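Local coordinates for protein putative Nitroreductase (Desulfovibrio desulfuricans subsp. desulfuricans str. G20, PDB 3E39) that binds flavin mononucleotide at the interface of its two subunits and probably acts as an FMN-dependent oxidoreductase of the nitroreductase family, at residues Glu29-Arg32 against Leu33-Ala37; Val84-Arg88 against Glu89-Asn93; Asn127-Ala130 against Thr131-Ala135. All blocks are in the same frame, centred on the assembly; numbering follows the deposited sequence.

Contact 1 of 3, residues Glu29-Arg32 against Leu33-Ala37; sequences EAVR and LILEA
Leu33 lies against the carboxylate of Glu29 one turn back: its CG comes 3.8 Å from Glu29 OE2, while its backbone N donates to Glu29 O. One of its methyls, CD2, comes 3.7 Å from Arg32 NH2, so the leucine touches both partners of the ion pair, approaching the guanidinium obliquely. Arg32 grips Glu29 side-on with two nitrogens, NE to OE1 at 3.0 Å and NH2 to OE2 at 2.9 Å, the first nearly straight (175°). Both bonds use the syn sides of the carboxylate, and the bend of Arg32 at chi3 (69°) turns its NE edge back along the helix. Ile34 continues on the buried side, where its N bonds to Ala30 O and its side chain meets Met108 and Ala112 of helix 94-114. Leu35 runs alongside Val31, pointing the same way, with CD1 4.0 Å from Val31 CG1; this pair packs on Val54 of strand 50-56. Glu36 brings the charges back: its CG is 3.6 Å from Arg32 NH1, but its OE2 makes only a long salt bridge to that nitrogen, at 4.0 Å. A water bridges the gap, accepting from Arg32 NH1 and donating to Glu36 OE2. Phe174 of the second subunit packs on Arg32, and its Leu165 on Leu35 and Glu36. The result is an alpha-helix with an i, i+3, i+7 salt-bridge network on one side and, on another, aliphatic residues against the nitroreductase sheet.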
# COMPACT_ATOMS: atom_id res chain seq x y z
N GLU A 29 -7.73 -3.83 21.60
CA GLU A 29 -6.69 -4.73 21.09
C GLU A 29 -6.74 -4.83 19.58
O GLU A 29 -5.68 -4.77 18.92
CB GLU A 29 -6.74 -6.10 21.75
CG GLU A 29 -5.62 -7.08 21.32
CD GLU A 29 -4.19 -6.55 21.57
OE1 GLU A 29 -3.99 -5.53 22.26
OE2 GLU A 29 -3.25 -7.20 21.09
N ALA A 30 -7.95 -4.96 19.02
CA ALA A 30 -8.12 -4.96 17.55
C ALA A 30 -7.55 -3.64 16.97
O ALA A 30 -6.78 -3.66 15.99
CB ALA A 30 -9.56 -5.16 17.13
N VAL A 31 -7.92 -2.51 17.57
CA VAL A 31 -7.43 -1.21 17.05
C VAL A 31 -5.90 -1.16 17.13
O VAL A 31 -5.21 -0.71 16.17
CB VAL A 31 -8.08 -0.00 17.78
CG1 VAL A 31 -7.41 1.31 17.33
CG2 VAL A 31 -9.62 -0.01 17.53
N ARG A 32 -5.36 -1.63 18.25
CA ARG A 32 -3.90 -1.66 18.43
C ARG A 32 -3.22 -2.52 17.36
O ARG A 32 -2.21 -2.11 16.76
CB ARG A 32 -3.53 -2.18 19.83
CG ARG A 32 -2.07 -1.90 20.16
CD ARG A 32 -1.63 -2.61 21.44
NE ARG A 32 -1.58 -4.06 21.26
CZ ARG A 32 -0.58 -4.72 20.67
NH1 ARG A 32 0.48 -4.08 20.19
NH2 ARG A 32 -0.64 -6.04 20.56
N LEU A 33 -3.75 -3.72 17.12
CA LEU A 33 -3.19 -4.61 16.10
C LEU A 33 -3.26 -3.98 14.70
O LEU A 33 -2.31 -4.13 13.90
CB LEU A 33 -3.87 -5.97 16.08
CG LEU A 33 -3.59 -6.82 17.31
CD1 LEU A 33 -4.50 -8.03 17.32
CD2 LEU A 33 -2.09 -7.21 17.38
N ILE A 34 -4.35 -3.26 14.41
CA ILE A 34 -4.50 -2.59 13.13
C ILE A 34 -3.44 -1.49 12.99
O ILE A 34 -2.74 -1.38 11.99
CB ILE A 34 -5.93 -2.05 12.92
CG1 ILE A 34 -6.91 -3.22 12.73
CG2 ILE A 34 -5.99 -1.15 11.69
CD1 ILE A 34 -8.41 -2.83 12.88
N LEU A 35 -3.29 -0.69 14.03
CA LEU A 35 -2.31 0.40 14.01
C LEU A 35 -0.88 -0.17 13.87
O LEU A 35 -0.07 0.38 13.12
CB LEU A 35 -2.43 1.25 15.26
CG LEU A 35 -3.67 2.14 15.38
CD1 LEU A 35 -3.70 2.71 16.81
CD2 LEU A 35 -3.66 3.23 14.36
N GLU A 36 -0.59 -1.27 14.57
CA GLU A 36 0.75 -1.93 14.48
C GLU A 36 1.05 -2.37 13.06
O GLU A 36 2.20 -2.30 12.60
CB GLU A 36 0.83 -3.14 15.43
CG GLU A 36 1.04 -2.76 16.90
CD GLU A 36 2.41 -2.18 17.17
OE1 GLU A 36 3.39 -2.56 16.49
OE2 GLU A 36 2.52 -1.36 18.10
N ALA A 37 0.03 -2.86 12.36
CA ALA A 37 0.16 -3.23 10.93
C ALA A 37 0.54 -1.97 10.13
O ALA A 37 1.42 -1.98 9.27
CB ALA A 37 -1.14 -3.83 10.39
O HOH W 1 1.46 -1.31 20.63

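Contact 2 of 3, residues Val84-Arg88 against Glu89-Asn93; sequences VFLDR and EAMYN. With FMN (flavin mononucleotide), chain G; ACT (acetate ion), chain C.
Leu86 meets the end of selenomethionine Met91 at about a right angle, its CD1 3.7 Å from Met91 CE. The selenium lies a little farther back, 4.1 Å from Leu86 CB, and the chain carrying it passes Asp87 O, with Met91 CG 3.4 Å from that oxygen. Met91 thus folds back over the strand end it has just left. Its bend at chi3 (77°) brings the terminal methyl to the leucine, and Asp97 of helix 94-114 touches both side chains.

The reversal itself is organised by Asp87, which begins both an Asx turn and a type I beta turn. Its carboxylate stands anti to the backbone N (chi1 178°), from where OD1 takes the N-H of Glu89 at 2.8 Å, closing the Asx turn. The donor arrives on the anti side of the carboxylate, and its N-H is well off the line to the oxygen, at 140°. Asp87 O in turn accepts from Ala90 N at 3.0 Å, the bond of the beta turn, bent and with its donor well above the carbonyl plane. On the outer side, a water donates to Glu89 OE2 at 3.1 Å and weakly to Arg88 O. The extended Arg88 side chain sends NE to Pro140 O.

Farther along, Tyr92 leaves the turn for the flavin pocket, its OH donating to an acetate oxygen at 2.8 Å; Lys96 also binds this ion, which probably came from the crystallisation liquor.

Asp87 is buried, but its charge is well answered: Arg142 pairs with OD1 and Arg51 with OD2. With two arginines and a peptide N-H around it, the carboxylate probably stays ionised, so one charged group joins the turn to strand 50-56 and to the residue just before strand 143-152.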
# COMPACT_ATOMS: atom_id res chain seq x y z
N VAL A 84 -5.39 8.93 8.93
CA VAL A 84 -4.00 8.77 8.55
C VAL A 84 -3.45 10.07 7.97
O VAL A 84 -4.07 10.69 7.10
CB VAL A 84 -3.88 7.66 7.49
CG1 VAL A 84 -2.41 7.33 7.18
CG2 VAL A 84 -4.67 6.42 7.97
N PHE A 85 -2.25 10.45 8.42
CA PHE A 85 -1.61 11.68 7.99
C PHE A 85 -0.13 11.43 7.70
O PHE A 85 0.46 10.41 8.08
CB PHE A 85 -1.61 12.75 9.10
CG PHE A 85 -2.95 13.02 9.70
CD1 PHE A 85 -3.43 12.20 10.71
CD2 PHE A 85 -3.72 14.10 9.28
CE1 PHE A 85 -4.67 12.42 11.26
CE2 PHE A 85 -4.96 14.32 9.84
CZ PHE A 85 -5.43 13.49 10.82
N LEU A 86 0.45 12.35 6.95
CA LEU A 86 1.90 12.42 6.85
C LEU A 86 2.32 13.64 7.65
O LEU A 86 1.69 14.71 7.59
CB LEU A 86 2.42 12.58 5.42
CG LEU A 86 2.21 11.41 4.48
CD1 LEU A 86 2.46 11.79 3.06
CD2 LEU A 86 3.11 10.25 4.91
N ASP A 87 3.37 13.46 8.43
CA ASP A 87 4.02 14.55 9.15
C ASP A 87 4.87 15.28 8.12
O ASP A 87 5.84 14.74 7.58
CB ASP A 87 4.85 13.99 10.29
CG ASP A 87 5.60 15.08 11.07
OD1 ASP A 87 5.89 16.15 10.54
OD2 ASP A 87 5.96 14.81 12.22
N ARG A 88 4.53 16.52 7.84
CA ARG A 88 5.26 17.30 6.84
C ARG A 88 6.75 17.47 7.14
O ARG A 88 7.54 17.60 6.20
CB ARG A 88 4.61 18.67 6.61
CG ARG A 88 3.20 18.54 6.01
CD ARG A 88 2.56 19.88 5.69
NE ARG A 88 1.18 19.74 5.24
CZ ARG A 88 0.81 19.46 3.99
NH1 ARG A 88 1.70 19.27 3.03
NH2 ARG A 88 -0.47 19.33 3.70
N GLU A 89 7.12 17.46 8.41
CA GLU A 89 8.54 17.57 8.78
C GLU A 89 9.34 16.31 8.45
O GLU A 89 10.52 16.40 8.16
CB GLU A 89 8.70 17.92 10.26
CG GLU A 89 8.29 19.34 10.55
CD GLU A 89 9.10 20.32 9.70
OE1 GLU A 89 10.36 20.21 9.74
OE2 GLU A 89 8.50 21.16 8.99
N ALA A 90 8.68 15.16 8.48
CA ALA A 90 9.32 13.89 8.20
C ALA A 90 9.32 13.49 6.72
O ALA A 90 9.86 12.43 6.38
CB ALA A 90 8.63 12.82 9.02
N MSE A 91 8.70 14.26 5.84
CA MSE A 91 8.63 13.87 4.42
C MSE A 91 9.93 14.11 3.67
O MSE A 91 10.64 15.09 3.96
CB MSE A 91 7.52 14.62 3.69
CG MSE A 91 6.16 14.30 4.19
SE MSE A 91 4.73 15.30 3.33
CE MSE A 91 4.65 14.48 1.89
N TYR A 92 10.25 13.24 2.71
CA TYR A 92 11.44 13.45 1.85
C TYR A 92 11.11 13.58 0.37
O TYR A 92 11.93 14.05 -0.44
CB TYR A 92 12.47 12.34 2.04
CG TYR A 92 12.20 11.05 1.25
CD1 TYR A 92 11.13 10.22 1.57
CD2 TYR A 92 13.04 10.65 0.21
CE1 TYR A 92 10.88 9.04 0.86
CE2 TYR A 92 12.81 9.45 -0.50
CZ TYR A 92 11.73 8.65 -0.15
OH TYR A 92 11.47 7.47 -0.84
N ASN A 93 9.91 13.13 0.02
CA ASN A 93 9.46 13.13 -1.35
C ASN A 93 7.97 12.95 -1.34
O ASN A 93 7.49 11.94 -0.87
CB ASN A 93 10.14 11.99 -2.11
CG ASN A 93 9.78 11.97 -3.60
OD1 ASN A 93 8.70 11.54 -3.98
ND2 ASN A 93 10.71 12.43 -4.45
N1 FMN G . 15.36 0.47 -0.32
C2 FMN G . 16.49 0.51 -1.10
O2 FMN G . 17.39 -0.24 -0.83
N3 FMN G . 16.61 1.36 -2.18
C4 FMN G . 15.59 2.20 -2.54
O4 FMN G . 15.61 2.70 -3.67
C4A FMN G . 14.45 2.20 -1.77
N5 FMN G . 13.41 3.02 -2.10
C5A FMN G . 12.25 2.98 -1.35
C6 FMN G . 11.24 3.85 -1.70
C7 FMN G . 10.04 3.84 -0.98
C7M FMN G . 8.94 4.81 -1.31
C8 FMN G . 9.87 2.98 0.10
C8M FMN G . 8.50 2.79 0.73
C9 FMN G . 10.90 2.14 0.46
C9A FMN G . 12.12 2.13 -0.25
N10 FMN G . 13.18 1.27 0.07
C10 FMN G . 14.32 1.31 -0.67
C1' FMN G . 13.10 0.28 1.20
C2' FMN G . 13.18 1.00 2.55
O2' FMN G . 14.51 1.43 2.78
C3' FMN G . 12.64 0.10 3.65
O3' FMN G . 11.28 -0.16 3.47
C4' FMN G . 12.85 0.69 5.05
O4' FMN G . 14.24 0.82 5.31
C5' FMN G . 12.28 -0.22 6.12
O5' FMN G . 12.81 -1.54 6.02
P FMN G . 11.84 -2.79 5.86
O1P FMN G . 12.66 -4.03 6.08
O2P FMN G . 11.24 -2.69 4.47
O3P FMN G . 10.74 -2.71 6.88
C ACT C . 14.73 6.96 -2.39
O ACT C . 13.53 6.77 -2.63
OXT ACT C . 15.30 7.81 -3.09
CH3 ACT C . 15.45 6.20 -1.31
O HOH W 2 10.43 17.63 4.69
O HOH W 3 8.29 20.82 5.89

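Contact 3 of 3, residues Asn127-Ala130 against Thr131-Ala135; sequences NQAA and TLLPA
Gln128 O, at the N-cap position of helix 129-135, accepts two backbone N-H groups from the first turn. Leu132 N donates at 2.9 Å, nearly along the C=O axis, with an N-H...O angle of 167°. Thr131 N approaches from above the carbonyl plane, and its bond is longer and more bent, at 3.3 Å and 137°. The hydroxyl of Thr131 is also close, with OG1 3.2 Å from Gln128 O, because chi1 (57°) places it between the backbone N and the carbonyl carbon; another acceptor is within reach of its one proton, leaving this bond unsettled. The Gln128 side chain leads away from the turn, its NE2 donating to His68 O.

This is the N-terminal turn of a short alpha-helix, set against strand 143-152 of the nitroreductase fold, where Ala129, Leu132 and Leu133 all rest on Phe145. Leu133 N bonds to Ala129 O at 3.0 Å, and its CD1 passes Ala129 CB at 4.3 Å. One residue on, Pro134 has no N-H to return, and its ring carbon CD presses on Ala130 O at 3.1 Å. The helix kinks here. Beyond it, Ala135 N makes a weak bond to Thr131 O, while Ala135 CB faces Ile64 of helix 61-66.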
# COMPACT_ATOMS: atom_id res chain seq x y z
N ASN A 127 -10.39 15.73 0.60
CA ASN A 127 -10.62 16.93 -0.22
C ASN A 127 -10.99 18.14 0.65
O ASN A 127 -10.81 19.29 0.23
CB ASN A 127 -11.77 16.74 -1.19
CG ASN A 127 -11.59 15.59 -2.13
OD1 ASN A 127 -10.50 15.02 -2.26
ND2 ASN A 127 -12.68 15.23 -2.81
N GLN A 128 -11.56 17.88 1.83
CA GLN A 128 -11.94 18.92 2.78
C GLN A 128 -10.91 19.17 3.89
O GLN A 128 -11.23 19.79 4.91
CB GLN A 128 -13.30 18.55 3.40
CG GLN A 128 -14.50 18.61 2.47
CD GLN A 128 -14.53 17.52 1.38
OE1 GLN A 128 -14.41 17.83 0.18
NE2 GLN A 128 -14.69 16.25 1.79
N ALA A 129 -9.68 18.74 3.69
CA ALA A 129 -8.64 18.90 4.71
C ALA A 129 -8.48 20.31 5.28
O ALA A 129 -8.29 20.47 6.47
CB ALA A 129 -7.26 18.43 4.15
N ALA A 130 -8.50 21.32 4.42
CA ALA A 130 -8.23 22.72 4.85
C ALA A 130 -9.17 23.23 5.96
O ALA A 130 -8.76 24.00 6.82
CB ALA A 130 -8.29 23.68 3.61
N THR A 131 -10.41 22.79 5.90
CA THR A 131 -11.44 23.16 6.87
C THR A 131 -11.57 22.09 7.94
O THR A 131 -11.69 22.41 9.12
CB THR A 131 -12.78 23.43 6.15
OG1 THR A 131 -13.20 22.29 5.39
CG2 THR A 131 -12.64 24.62 5.21
N LEU A 132 -11.50 20.83 7.55
CA LEU A 132 -11.62 19.76 8.53
C LEU A 132 -10.50 19.71 9.59
O LEU A 132 -10.79 19.55 10.77
CB LEU A 132 -11.76 18.40 7.81
CG LEU A 132 -11.83 17.12 8.66
CD1 LEU A 132 -13.01 17.12 9.65
CD2 LEU A 132 -11.90 15.92 7.71
N LEU A 133 -9.24 19.85 9.20
CA LEU A 133 -8.15 19.73 10.17
C LEU A 133 -8.24 20.76 11.29
O LEU A 133 -8.19 20.39 12.47
CB LEU A 133 -6.78 19.70 9.47
CG LEU A 133 -6.26 18.27 9.19
CD1 LEU A 133 -7.25 17.43 8.33
CD2 LEU A 133 -4.84 18.28 8.56
N PRO A 134 -8.36 22.05 10.94
CA PRO A 134 -8.52 23.05 12.02
C PRO A 134 -9.73 22.74 12.94
O PRO A 134 -9.64 22.97 14.16
CB PRO A 134 -8.73 24.35 11.24
CG PRO A 134 -8.05 24.14 9.95
CD PRO A 134 -8.28 22.69 9.62
N ALA A 135 -10.81 22.17 12.38
CA ALA A 135 -12.00 21.80 13.17
C ALA A 135 -11.70 20.70 14.19
O ALA A 135 -12.40 20.55 15.20
CB ALA A 135 -13.18 21.40 12.27

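Overall arrangement
From the N terminus, contact 1 lies within helix 28-39, which packs on strands 50-56 and 80-87 and on helix 94-114. Contact 2 takes in the end of strand 80-87 and the loop toward helix 94-114, with the flavin pocket beside its far end. After strand 118-122 comes contact 3, which spans helix 129-135 from its N-cap. None closes a long loop: contact 1 is internal to a helix, contact 2 a turn and contact 3 a short helix; the three follow in series without nesting or crossing. Contacts 2 and 3 touch where Phe85 CE2 lies 4.1 Å from Leu133 CD1, and both side chains also meet Phe145. Contact 1 stands about 21 Å from contact 2, centre to centre.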